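PDB 6YCA: uncharacterized N-acetyltransferase D2E76_00625 from Mycobacteroides abscessus, which probably transfers acetyl groups from acetyl-coenzyme A to amino groups as an Eis-type GCN5-related N-acetyltransferase, but appears unable to modify aminoglycosides. Local coordinates for residues A[38-46]-A[100-108]; A[67-78]-A[113-121]. All blocks are in the same frame, centred on the assembly; numbering follows the deposited sequence.

Contact 1 of 2, residues A[38-46]-A[100-108]; sequences AFTVFWRAM and THIGVLPTH. With ACO (acetyl coenzyme *a), chain G.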
loop_
_atom_site.group_PDB
_atom_site.type_symbol
_atom_site.label_atom_id
_atom_site.label_comp_id
_atom_site.label_asym_id
_atom_site.label_seq_id
_atom_site.Cartn_x
_atom_site.Cartn_y
_atom_site.Cartn_z
ATOM N N ALA A 38 25.577 -32.552 -7.531
ATOM C CA ALA A 38 25.854 -31.496 -6.566
ATOM C C ALA A 38 25.133 -30.200 -6.913
ATOM O O ALA A 38 24.723 -29.457 -6.012
ATOM C CB ALA A 38 27.358 -31.264 -6.472
ATOM N N PHE A 39 24.957 -29.913 -8.204
ATOM C CA PHE A 39 24.210 -28.724 -8.599
ATOM C C PHE A 39 22.742 -28.839 -8.208
ATOM O O PHE A 39 22.154 -27.882 -7.690
ATOM C CB PHE A 39 24.352 -28.490 -10.103
ATOM C CG PHE A 39 25.232 -27.323 -10.457
ATOM C CD1 PHE A 39 25.833 -26.561 -9.470
ATOM C CD2 PHE A 39 25.453 -26.986 -11.784
ATOM C CE1 PHE A 39 26.644 -25.487 -9.799
ATOM C CE2 PHE A 39 26.262 -25.913 -12.122
ATOM C CZ PHE A 39 26.858 -25.163 -11.127
ATOM N N THR A 40 22.133 -30.001 -8.447
ATOM C CA THR A 40 20.747 -30.206 -8.043
ATOM C C THR A 40 20.600 -30.181 -6.527
ATOM O O THR A 40 19.578 -29.712 -6.010
ATOM C CB THR A 40 20.221 -31.517 -8.623
ATOM O OG1 THR A 40 21.039 -32.600 -8.162
ATOM C CG2 THR A 40 20.255 -31.477 -10.145
ATOM N N VAL A 41 21.604 -30.685 -5.804
ATOM C CA VAL A 41 21.570 -30.659 -4.346
ATOM C C VAL A 41 21.653 -29.229 -3.832
ATOM O O VAL A 41 20.917 -28.840 -2.918
ATOM C CB VAL A 41 22.694 -31.549 -3.783
ATOM C CG1 VAL A 41 23.005 -31.197 -2.345
ATOM C CG2 VAL A 41 22.306 -33.012 -3.886
ATOM N N PHE A 42 22.538 -28.421 -4.418
ATOM C CA PHE A 42 22.646 -27.028 -4.002
ATOM C C PHE A 42 21.382 -26.247 -4.334
ATOM O O PHE A 42 20.900 -25.459 -3.513
ATOM C CB PHE A 42 23.880 -26.374 -4.627
ATOM C CG PHE A 42 23.929 -24.880 -4.451
ATOM C CD1 PHE A 42 23.987 -24.319 -3.186
ATOM C CD2 PHE A 42 23.935 -24.037 -5.553
ATOM C CE1 PHE A 42 24.036 -22.947 -3.022
ATOM C CE2 PHE A 42 23.987 -22.664 -5.395
ATOM C CZ PHE A 42 24.035 -22.118 -4.128
ATOM N N TRP A 43 20.834 -26.447 -5.536
ATOM C CA TRP A 43 19.605 -25.752 -5.903
ATOM C C TRP A 43 18.461 -26.154 -4.985
ATOM O O TRP A 43 17.610 -25.326 -4.634
ATOM C CB TRP A 43 19.251 -26.035 -7.362
ATOM C CG TRP A 43 19.442 -24.849 -8.254
ATOM C CD1 TRP A 43 18.475 -24.005 -8.717
ATOM C CD2 TRP A 43 20.681 -24.389 -8.816
ATOM N NE1 TRP A 43 19.037 -23.038 -9.519
ATOM C CE2 TRP A 43 20.389 -23.253 -9.597
ATOM C CE3 TRP A 43 22.008 -24.826 -8.729
ATOM C CZ2 TRP A 43 21.375 -22.547 -10.287
ATOM C CZ3 TRP A 43 22.987 -24.124 -9.416
ATOM C CH2 TRP A 43 22.665 -22.997 -10.184
ATOM N N ARG A 44 18.427 -27.425 -4.583
ATOM C CA ARG A 44 17.378 -27.900 -3.691
ATOM C C ARG A 44 17.514 -27.246 -2.321
ATOM O O ARG A 44 16.511 -26.886 -1.693
ATOM C CB ARG A 44 17.477 -29.419 -3.573
ATOM C CG ARG A 44 16.156 -30.167 -3.408
ATOM C CD ARG A 44 15.347 -29.787 -2.195
ATOM N NE ARG A 44 14.075 -30.501 -2.194
ATOM C CZ ARG A 44 13.031 -30.168 -1.446
ATOM N NH1 ARG A 44 13.102 -29.125 -0.628
ATOM N NH2 ARG A 44 11.917 -30.880 -1.513
ATOM N N ALA A 45 18.752 -27.094 -1.837
ATOM C CA ALA A 45 18.975 -26.463 -0.541
ATOM C C ALA A 45 18.581 -24.990 -0.564
ATOM O O ALA A 45 18.023 -24.481 0.414
ATOM C CB ALA A 45 20.433 -26.636 -0.117
ATOM N N MET A 46 18.858 -24.293 -1.674
ATOM C CA MET A 46 18.462 -22.893 -1.828
ATOM C C MET A 46 16.955 -22.722 -1.974
ATOM O O MET A 46 16.458 -21.599 -1.843
ATOM C CB MET A 46 19.160 -22.265 -3.034
ATOM C CG MET A 46 20.668 -22.152 -2.937
ATOM S SD MET A 46 21.269 -21.525 -1.353
ATOM C CE MET A 46 21.255 -19.766 -1.690
ATOM N N THR A 100 31.250 -20.821 -2.820
ATOM C CA THR A 100 29.845 -20.769 -3.204
ATOM C C THR A 100 29.324 -22.200 -3.284
ATOM O O THR A 100 30.037 -23.158 -2.973
ATOM C CB THR A 100 29.663 -20.008 -4.524
ATOM O OG1 THR A 100 28.266 -19.862 -4.807
ATOM C CG2 THR A 100 30.327 -20.765 -5.663
ATOM N N HIS A 101 28.060 -22.335 -3.691
ATOM C CA HIS A 101 27.409 -23.630 -3.883
ATOM C C HIS A 101 27.281 -24.438 -2.592
ATOM O O HIS A 101 27.130 -25.664 -2.637
ATOM C CB HIS A 101 28.076 -24.452 -4.989
ATOM C CG HIS A 101 28.163 -23.733 -6.297
ATOM N ND1 HIS A 101 29.172 -23.961 -7.208
ATOM C CD2 HIS A 101 27.367 -22.786 -6.843
ATOM C CE1 HIS A 101 28.991 -23.185 -8.261
ATOM N NE2 HIS A 101 27.902 -22.464 -8.067
ATOM N N ILE A 102 27.352 -23.785 -1.435
ATOM C CA ILE A 102 27.231 -24.479 -0.158
ATOM C C ILE A 102 25.766 -24.807 0.084
ATOM O O ILE A 102 24.896 -23.938 -0.042
ATOM C CB ILE A 102 27.790 -23.615 0.982
ATOM C CG1 ILE A 102 29.305 -23.462 0.863
ATOM C CG2 ILE A 102 27.427 -24.222 2.323
ATOM C CD1 ILE A 102 29.929 -22.753 2.039
ATOM N N GLY A 103 25.485 -26.058 0.440
ATOM C CA GLY A 103 24.121 -26.465 0.723
ATOM C C GLY A 103 23.990 -27.924 1.112
ATOM O O GLY A 103 24.760 -28.769 0.646
ATOM N N VAL A 104 23.036 -28.228 1.991
ATOM C CA VAL A 104 22.740 -29.594 2.410
ATOM C C VAL A 104 21.235 -29.815 2.301
ATOM O O VAL A 104 20.447 -28.927 2.647
ATOM C CB VAL A 104 23.235 -29.845 3.852
ATOM C CG1 VAL A 104 22.882 -31.249 4.316
ATOM C CG2 VAL A 104 24.737 -29.618 3.941
ATOM N N LEU A 105 20.833 -30.994 1.820
ATOM C CA LEU A 105 19.410 -31.289 1.726
ATOM C C LEU A 105 18.765 -31.251 3.110
ATOM O O LEU A 105 19.394 -31.610 4.109
ATOM C CB LEU A 105 19.142 -32.656 1.090
ATOM C CG LEU A 105 19.369 -32.962 -0.395
ATOM C CD1 LEU A 105 19.824 -31.740 -1.180
ATOM C CD2 LEU A 105 20.301 -34.138 -0.587
ATOM N N PRO A 106 17.503 -30.821 3.195
ATOM C CA PRO A 106 16.843 -30.738 4.508
ATOM C C PRO A 106 16.722 -32.073 5.219
ATOM O O PRO A 106 16.510 -32.092 6.438
ATOM C CB PRO A 106 15.463 -30.157 4.173
ATOM C CG PRO A 106 15.256 -30.490 2.729
ATOM C CD PRO A 106 16.610 -30.416 2.098
ATOM N N THR A 107 16.857 -33.188 4.502
ATOM C CA THR A 107 16.814 -34.504 5.123
ATOM C C THR A 107 18.119 -34.879 5.812
ATOM O O THR A 107 18.199 -35.968 6.391
ATOM C CB THR A 107 16.439 -35.574 4.086
ATOM O OG1 THR A 107 17.292 -35.466 2.939
ATOM C CG2 THR A 107 14.996 -35.415 3.648
ATOM N N HIS A 108 19.142 -34.013 5.768
ATOM C CA HIS A 108 20.427 -34.344 6.374
ATOM C C HIS A 108 21.052 -33.146 7.075
ATOM O O HIS A 108 22.277 -33.074 7.217
ATOM C CB HIS A 108 21.388 -34.942 5.346
ATOM C CG HIS A 108 20.917 -36.244 4.781
ATOM N ND1 HIS A 108 20.040 -36.319 3.721
ATOM C CD2 HIS A 108 21.170 -37.521 5.153
ATOM C CE1 HIS A 108 19.785 -37.588 3.453
ATOM N NE2 HIS A 108 20.460 -38.337 4.307
HETATM N N1A ACO G . 20.402 -21.132 10.787
HETATM C C2A ACO G . 20.863 -21.170 12.045
HETATM N N3A ACO G . 21.836 -21.949 12.531
HETATM C C4A ACO G . 22.452 -22.813 11.685
HETATM C C5A ACO G . 22.055 -22.863 10.345
HETATM C C6A ACO G . 20.965 -21.965 9.885
HETATM N N6A ACO G . 20.556 -21.988 8.592
HETATM N N7A ACO G . 22.805 -23.786 9.719
HETATM C C8A ACO G . 23.651 -24.294 10.642
HETATM N N9A ACO G . 23.424 -23.720 11.836
HETATM C C1B ACO G . 24.180 -24.015 13.084
HETATM C C2B ACO G . 23.774 -25.375 13.650
HETATM O O2B ACO G . 22.738 -25.227 14.622
HETATM C C3B ACO G . 25.076 -25.746 14.357
HETATM O O3B ACO G . 25.108 -25.073 15.609
HETATM P P3B ACO G . 25.600 -25.845 16.931
HETATM O O7A ACO G . 24.724 -27.055 17.148
HETATM O O8A ACO G . 27.045 -26.253 16.752
HETATM O O9A ACO G . 25.472 -24.896 18.100
HETATM C C4B ACO G . 26.161 -25.141 13.472
HETATM O O4B ACO G . 25.565 -24.069 12.753
HETATM C C5B ACO G . 26.766 -26.150 12.501
HETATM O O5B ACO G . 25.687 -26.773 11.817
HETATM P P1A ACO G . 25.890 -27.941 10.743
HETATM O O1A ACO G . 25.242 -29.199 11.269
HETATM O O2A ACO G . 27.368 -28.131 10.521
HETATM O O3A ACO G . 25.202 -27.499 9.364
HETATM P P2A ACO G . 24.130 -28.207 8.397
HETATM O O4A ACO G . 24.601 -29.607 8.069
HETATM O O5A ACO G . 22.780 -28.247 9.079
HETATM O O6A ACO G . 24.023 -27.306 7.067
HETATM C CBP ACO G . 23.351 -25.271 5.938
HETATM C CCP ACO G . 23.868 -25.895 7.219
HETATM C CDP ACO G . 24.233 -25.680 4.769
HETATM C CEP ACO G . 23.357 -23.759 6.092
HETATM C CAP ACO G . 21.931 -25.806 5.754
HETATM O OAP ACO G . 21.151 -25.360 6.873
HETATM C C9P ACO G . 21.280 -25.361 4.471
HETATM O O9P ACO G . 21.382 -26.045 3.464
HETATM N N8P ACO G . 20.592 -24.221 4.517
HETATM C C7P ACO G . 19.871 -23.662 3.386
HETATM C C6P ACO G . 20.760 -23.360 2.185
HETATM C C5P ACO G . 21.776 -22.291 2.505
HETATM O O5P ACO G . 21.486 -21.348 3.227
HETATM N N4P ACO G . 22.981 -22.461 1.973
HETATM C C3P ACO G . 24.027 -21.484 2.169
HETATM C C2P ACO G . 24.249 -20.667 0.903
HETATM S S1P ACO G . 25.538 -19.505 1.185
HETATM C C ACO G . 26.512 -19.859 -0.126
HETATM O O ACO G . 26.013 -20.386 -1.105
HETATM C CH3 ACO G . 27.974 -19.525 -0.078
#
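In the acetyl-coenzyme A site of the N-terminal GNAT domain, Phe-42 of helix 32-46 lies on the backbone of strand 93-104 at His-101. With CG anti to the backbone N (chi1 169°), the Phe-42 ring is laid flat against the strand, and His-101 CA sits over its centre in a CH-pi contact, 3.5 Å from the centroid. The ring edge meets the carbonyl oxygen of Ile-102, CE1 to O 3.3 Å, while Met-46 CG packs on the opposite face. Phe-39 completes the aromatic cluster: its CE1 edge is directed at the face of His-101, CE1 to CE1 3.6 Å, with the ring planes at 90°. Thr-100 CG2 backs the other face of that imidazole. Helix 32-46 runs across the strand, and Gly-103, with no side chain, lets them come close: Ala-45 CB is 3.8 Å from Gly-103 CA. As in other GNAT enzymes, the strand here offers backbone groups to the pantetheine arm; Val-104 N gives a nearly straight bond to O9P of the cofactor (3.1 Å, 172°), and Ile-102 O accepts a weak one from N4P. Further along, Leu-105 CD1 wedges against Val-41 CG1 at 3.4 Å, the two side chains nearly perpendicular. Arg-44 extends past Pro-106 to the second subunit, where NH1 is hydrogen-bonded to Tyr-233 OH and NH2 forms a salt bridge with Asp-179, both of that subunit.

Contact 2 of 2, residues A[67-78]-A[113-121]; sequences LGAFVQGELIGG and ILTALVTRQ. With ACO (acetyl coenzyme *a), chain G; SO4 (sulfate ion), chain H.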
loop_
_atom_site.group_PDB
_atom_site.type_symbol
_atom_site.label_atom_id
_atom_site.label_comp_id
_atom_site.label_asym_id
_atom_site.label_seq_id
_atom_site.Cartn_x
_atom_site.Cartn_y
_atom_site.Cartn_z
ATOM N N LEU A 67 33.621 -29.920 -3.248
ATOM C CA LEU A 67 33.584 -30.941 -2.219
ATOM C C LEU A 67 32.167 -31.477 -2.115
ATOM O O LEU A 67 31.195 -30.736 -2.288
ATOM C CB LEU A 67 34.002 -30.355 -0.873
ATOM C CG LEU A 67 35.493 -30.225 -0.598
ATOM C CD1 LEU A 67 35.723 -29.275 0.557
ATOM C CD2 LEU A 67 36.059 -31.595 -0.283
ATOM N N GLY A 68 32.058 -32.766 -1.835
ATOM C CA GLY A 68 30.768 -33.404 -1.706
ATOM C C GLY A 68 30.666 -34.123 -0.379
ATOM O O GLY A 68 31.654 -34.610 0.169
ATOM N N ALA A 69 29.447 -34.171 0.137
ATOM C CA ALA A 69 29.141 -34.865 1.378
ATOM C C ALA A 69 28.287 -36.069 1.022
ATOM O O ALA A 69 27.181 -35.913 0.490
ATOM C CB ALA A 69 28.389 -33.946 2.338
ATOM N N PHE A 70 28.802 -37.262 1.299
ATOM C CA PHE A 70 28.145 -38.510 0.937
ATOM C C PHE A 70 27.740 -39.227 2.216
ATOM O O PHE A 70 28.582 -39.457 3.090
ATOM C CB PHE A 70 29.087 -39.403 0.126
ATOM C CG PHE A 70 29.527 -38.808 -1.186
ATOM C CD1 PHE A 70 30.563 -37.885 -1.236
ATOM C CD2 PHE A 70 28.927 -39.198 -2.373
ATOM C CE1 PHE A 70 30.973 -37.344 -2.444
ATOM C CE2 PHE A 70 29.332 -38.661 -3.583
ATOM C CZ PHE A 70 30.355 -37.733 -3.618
ATOM N N VAL A 71 26.458 -39.563 2.331
ATOM C CA VAL A 71 25.963 -40.438 3.389
ATOM C C VAL A 71 25.369 -41.680 2.737
ATOM O O VAL A 71 24.471 -41.579 1.890
ATOM C CB VAL A 71 24.979 -39.740 4.346
ATOM C CG1 VAL A 71 25.620 -38.493 4.941
ATOM C CG2 VAL A 71 23.658 -39.399 3.669
ATOM N N GLN A 72 25.892 -42.845 3.111
ATOM C CA GLN A 72 25.527 -44.116 2.494
ATOM C C GLN A 72 25.664 -44.026 0.973
ATOM O O GLN A 72 24.716 -44.242 0.217
ATOM C CB GLN A 72 24.109 -44.527 2.907
ATOM C CG GLN A 72 23.931 -44.779 4.404
ATOM C CD GLN A 72 22.493 -45.119 4.786
ATOM O OE1 GLN A 72 21.765 -45.757 4.023
ATOM N NE2 GLN A 72 22.080 -44.689 5.973
ATOM N N GLY A 73 26.892 -43.749 0.542
ATOM C CA GLY A 73 27.204 -43.627 -0.883
ATOM C C GLY A 73 26.243 -42.769 -1.677
ATOM O O GLY A 73 25.894 -43.113 -2.813
ATOM N N GLU A 74 25.814 -41.644 -1.111
ATOM C CA GLU A 74 24.812 -40.794 -1.743
ATOM C C GLU A 74 25.168 -39.339 -1.487
ATOM O O GLU A 74 25.333 -38.936 -0.332
ATOM C CB GLU A 74 23.418 -41.085 -1.174
ATOM C CG GLU A 74 22.327 -40.148 -1.675
ATOM C CD GLU A 74 21.064 -40.221 -0.836
ATOM O OE1 GLU A 74 21.091 -40.889 0.220
ATOM O OE2 GLU A 74 20.046 -39.609 -1.228
ATOM N N LEU A 75 25.275 -38.554 -2.557
ATOM C CA LEU A 75 25.656 -37.155 -2.418
ATOM C C LEU A 75 24.477 -36.362 -1.868
ATOM O O LEU A 75 23.417 -36.290 -2.499
ATOM C CB LEU A 75 26.078 -36.603 -3.776
ATOM C CG LEU A 75 26.510 -35.139 -3.797
ATOM C CD1 LEU A 75 27.712 -34.953 -2.898
ATOM C CD2 LEU A 75 26.838 -34.708 -5.209
ATOM N N ILE A 76 24.666 -35.757 -0.692
ATOM C CA ILE A 76 23.592 -35.070 0.010
ATOM C C ILE A 76 23.936 -33.642 0.409
ATOM O O ILE A 76 23.126 -32.981 1.062
ATOM C CB ILE A 76 23.070 -35.875 1.221
ATOM C CG1 ILE A 76 24.230 -36.382 2.077
ATOM C CG2 ILE A 76 22.219 -37.043 0.746
ATOM C CD1 ILE A 76 24.769 -35.379 3.061
ATOM N N GLY A 77 25.114 -33.146 0.042
ATOM C CA GLY A 77 25.509 -31.781 0.348
ATOM C C GLY A 77 26.837 -31.489 -0.314
ATOM O O GLY A 77 27.502 -32.387 -0.836
ATOM N N GLY A 78 27.218 -30.216 -0.293
ATOM C CA GLY A 78 28.470 -29.855 -0.933
ATOM C C GLY A 78 28.850 -28.412 -0.701
ATOM O O GLY A 78 28.080 -27.618 -0.152
ATOM N N ILE A 113 27.310 -31.652 9.111
ATOM C CA ILE A 113 27.853 -31.879 7.774
ATOM C C ILE A 113 28.496 -30.614 7.213
ATOM O O ILE A 113 29.584 -30.665 6.628
ATOM C CB ILE A 113 26.790 -32.480 6.833
ATOM C CG1 ILE A 113 26.464 -33.919 7.240
ATOM C CG2 ILE A 113 27.266 -32.443 5.396
ATOM C CD1 ILE A 113 25.357 -34.546 6.439
ATOM N N LEU A 114 27.843 -29.462 7.379
ATOM C CA LEU A 114 28.442 -28.212 6.919
ATOM C C LEU A 114 29.761 -27.937 7.631
ATOM O O LEU A 114 30.729 -27.483 7.009
ATOM C CB LEU A 114 27.470 -27.047 7.093
ATOM C CG LEU A 114 28.080 -25.687 6.743
ATOM C CD1 LEU A 114 28.502 -25.693 5.294
ATOM C CD2 LEU A 114 27.119 -24.535 7.018
ATOM N N THR A 115 29.815 -28.195 8.940
ATOM C CA THR A 115 31.068 -28.030 9.667
ATOM C C THR A 115 32.162 -28.901 9.065
ATOM O O THR A 115 33.310 -28.464 8.922
ATOM C CB THR A 115 30.860 -28.351 11.147
ATOM O OG1 THR A 115 29.802 -27.536 11.669
ATOM C CG2 THR A 115 32.135 -28.090 11.939
ATOM N N ALA A 116 31.817 -30.130 8.681
ATOM C CA ALA A 116 32.789 -30.984 8.012
ATOM C C ALA A 116 33.186 -30.409 6.662
ATOM O O ALA A 116 34.361 -30.467 6.280
ATOM C CB ALA A 116 32.217 -32.390 7.845
ATOM N N LEU A 117 32.222 -29.841 5.929
ATOM C CA LEU A 117 32.519 -29.251 4.627
ATOM C C LEU A 117 33.406 -28.022 4.768
ATOM O O LEU A 117 34.419 -27.893 4.071
ATOM C CB LEU A 117 31.222 -28.903 3.897
ATOM C CG LEU A 117 30.460 -30.080 3.288
ATOM C CD1 LEU A 117 29.098 -29.640 2.796
ATOM C CD2 LEU A 117 31.262 -30.681 2.151
ATOM N N VAL A 118 33.051 -27.117 5.684
ATOM C CA VAL A 118 33.817 -25.884 5.842
ATOM C C VAL A 118 35.217 -26.184 6.354
ATOM O O VAL A 118 36.198 -25.583 5.901
ATOM C CB VAL A 118 33.065 -24.895 6.749
ATOM C CG1 VAL A 118 33.933 -23.682 7.035
ATOM C CG2 VAL A 118 31.763 -24.479 6.098
ATOM N N THR A 119 35.335 -27.112 7.310
ATOM C CA THR A 119 36.648 -27.480 7.834
ATOM C C THR A 119 37.537 -28.052 6.739
ATOM O O THR A 119 38.711 -27.687 6.622
ATOM C CB THR A 119 36.501 -28.480 8.980
ATOM O OG1 THR A 119 35.694 -27.911 10.020
ATOM C CG2 THR A 119 37.864 -28.844 9.538
ATOM N N ARG A 120 36.991 -28.962 5.931
ATOM C CA ARG A 120 37.751 -29.536 4.824
ATOM C C ARG A 120 38.062 -28.489 3.758
ATOM O O ARG A 120 39.166 -28.467 3.202
ATOM C CB ARG A 120 36.958 -30.693 4.217
ATOM C CG ARG A 120 37.632 -31.410 3.067
ATOM C CD ARG A 120 38.758 -32.296 3.555
ATOM N NE ARG A 120 39.090 -33.321 2.571
ATOM C CZ ARG A 120 39.988 -33.166 1.605
ATOM N NH1 ARG A 120 40.653 -32.023 1.492
ATOM N NH2 ARG A 120 40.219 -34.158 0.756
ATOM N N GLN A 121 37.100 -27.610 3.469
ATOM C CA GLN A 121 37.293 -26.607 2.429
ATOM C C GLN A 121 38.398 -25.625 2.805
ATOM O O GLN A 121 39.297 -25.350 2.004
ATOM C CB GLN A 121 35.978 -25.871 2.171
ATOM C CG GLN A 121 35.984 -25.004 0.933
ATOM C CD GLN A 121 34.657 -24.311 0.706
ATOM O OE1 GLN A 121 34.260 -24.057 -0.433
ATOM N NE2 GLN A 121 33.965 -23.995 1.791
HETATM N N1A ACO G . 20.402 -21.132 10.787
HETATM C C2A ACO G . 20.863 -21.170 12.045
HETATM N N3A ACO G . 21.836 -21.949 12.531
HETATM C C4A ACO G . 22.452 -22.813 11.685
HETATM C C5A ACO G . 22.055 -22.863 10.345
HETATM C C6A ACO G . 20.965 -21.965 9.885
HETATM N N6A ACO G . 20.556 -21.988 8.592
HETATM N N7A ACO G . 22.805 -23.786 9.719
HETATM C C8A ACO G . 23.651 -24.294 10.642
HETATM N N9A ACO G . 23.424 -23.720 11.836
HETATM C C1B ACO G . 24.180 -24.015 13.084
HETATM C C2B ACO G . 23.774 -25.375 13.650
HETATM O O2B ACO G . 22.738 -25.227 14.622
HETATM C C3B ACO G . 25.076 -25.746 14.357
HETATM O O3B ACO G . 25.108 -25.073 15.609
HETATM P P3B ACO G . 25.600 -25.845 16.931
HETATM O O7A ACO G . 24.724 -27.055 17.148
HETATM O O8A ACO G . 27.045 -26.253 16.752
HETATM O O9A ACO G . 25.472 -24.896 18.100
HETATM C C4B ACO G . 26.161 -25.141 13.472
HETATM O O4B ACO G . 25.565 -24.069 12.753
HETATM C C5B ACO G . 26.766 -26.150 12.501
HETATM O O5B ACO G . 25.687 -26.773 11.817
HETATM P P1A ACO G . 25.890 -27.941 10.743
HETATM O O1A ACO G . 25.242 -29.199 11.269
HETATM O O2A ACO G . 27.368 -28.131 10.521
HETATM O O3A ACO G . 25.202 -27.499 9.364
HETATM P P2A ACO G . 24.130 -28.207 8.397
HETATM O O4A ACO G . 24.601 -29.607 8.069
HETATM O O5A ACO G . 22.780 -28.247 9.079
HETATM O O6A ACO G . 24.023 -27.306 7.067
HETATM C CBP ACO G . 23.351 -25.271 5.938
HETATM C CCP ACO G . 23.868 -25.895 7.219
HETATM C CDP ACO G . 24.233 -25.680 4.769
HETATM C CEP ACO G . 23.357 -23.759 6.092
HETATM C CAP ACO G . 21.931 -25.806 5.754
HETATM O OAP ACO G . 21.151 -25.360 6.873
HETATM C C9P ACO G . 21.280 -25.361 4.471
HETATM O O9P ACO G . 21.382 -26.045 3.464
HETATM N N8P ACO G . 20.592 -24.221 4.517
HETATM C C7P ACO G . 19.871 -23.662 3.386
HETATM C C6P ACO G . 20.760 -23.360 2.185
HETATM C C5P ACO G . 21.776 -22.291 2.505
HETATM O O5P ACO G . 21.486 -21.348 3.227
HETATM N N4P ACO G . 22.981 -22.461 1.973
HETATM C C3P ACO G . 24.027 -21.484 2.169
HETATM C C2P ACO G . 24.249 -20.667 0.903
HETATM S S1P ACO G . 25.538 -19.505 1.185
HETATM C C ACO G . 26.512 -19.859 -0.126
HETATM O O ACO G . 26.013 -20.386 -1.105
HETATM C CH3 ACO G . 27.974 -19.525 -0.078
HETATM S S SO4 H . 39.652 -36.397 -1.497
HETATM O O1 SO4 H . 40.961 -35.780 -1.704
HETATM O O2 SO4 H . 38.694 -35.795 -2.419
HETATM O O3 SO4 H . 39.732 -37.832 -1.757
HETATM O O4 SO4 H . 39.215 -36.178 -0.120
#
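Ile-113, Leu-117 and Arg-120, on one side of helix 113-127, fit against the hairpin formed by strands 67-70 and 75-87. Leu-117 projects one methyl to each strand: CD1 lies on the side-chain-free backbone of Gly-77 and Gly-78, 3.7 Å from Gly-78 N, and CD2 reaches Leu-67 CB at 4.1 Å. One turn earlier, Ile-113 forks in the same way. Its CG2 meets the small bump of Ala-69 CB at 3.6 Å, while its CD1 runs out to Ile-76 CD1 at 3.5 Å. Ile-76 reaches it with CG1 held between its own backbone N and carbonyl carbon (chi1 48°). At the other end, Leu-67 spreads its methyls over the helix, CD1 against Gln-121 CA (3.6 Å) and CD2 against Arg-120 CG (3.7 Å); the aliphatic part of Arg-120 flanks the leucine. A classic beta bulge sets Ile-76 and Gly-77 opposite the single residue Ala-69. On the cofactor side, Thr-115 N and OG1 both bind O2A of acetyl-coenzyme A, at 2.9 and 2.8 Å; Leu-114 N adds a weak bond to O4A. The helix start, with Arg-110 N and Gly-112 N of the preceding loop, forms the pyrophosphate-binding loop-helix characteristic of the GNAT fold.

The two contacts lie about 10 Å apart, centre to centre, within the N-terminal GNAT domain. Their segments alternate along the chain: 38-46, 67-78, 100-108, then 113-121. They share a sheet in which strands 75-87 and 93-104 are antiparallel neighbours, probably bonded from Gly-78 N to Gly-103 O and from Leu-105 N to Ile-76 O. Helix 32-46 and helix 113-127 pack on opposite faces of this sheet, and the chain passes directly from strand 93-104 towards the second helix. Both contacts touch the same acetyl-coenzyme A, contact 1 along its pantetheine arm and contact 2 at its pyrophosphate, so together they frame successive parts of one cofactor site.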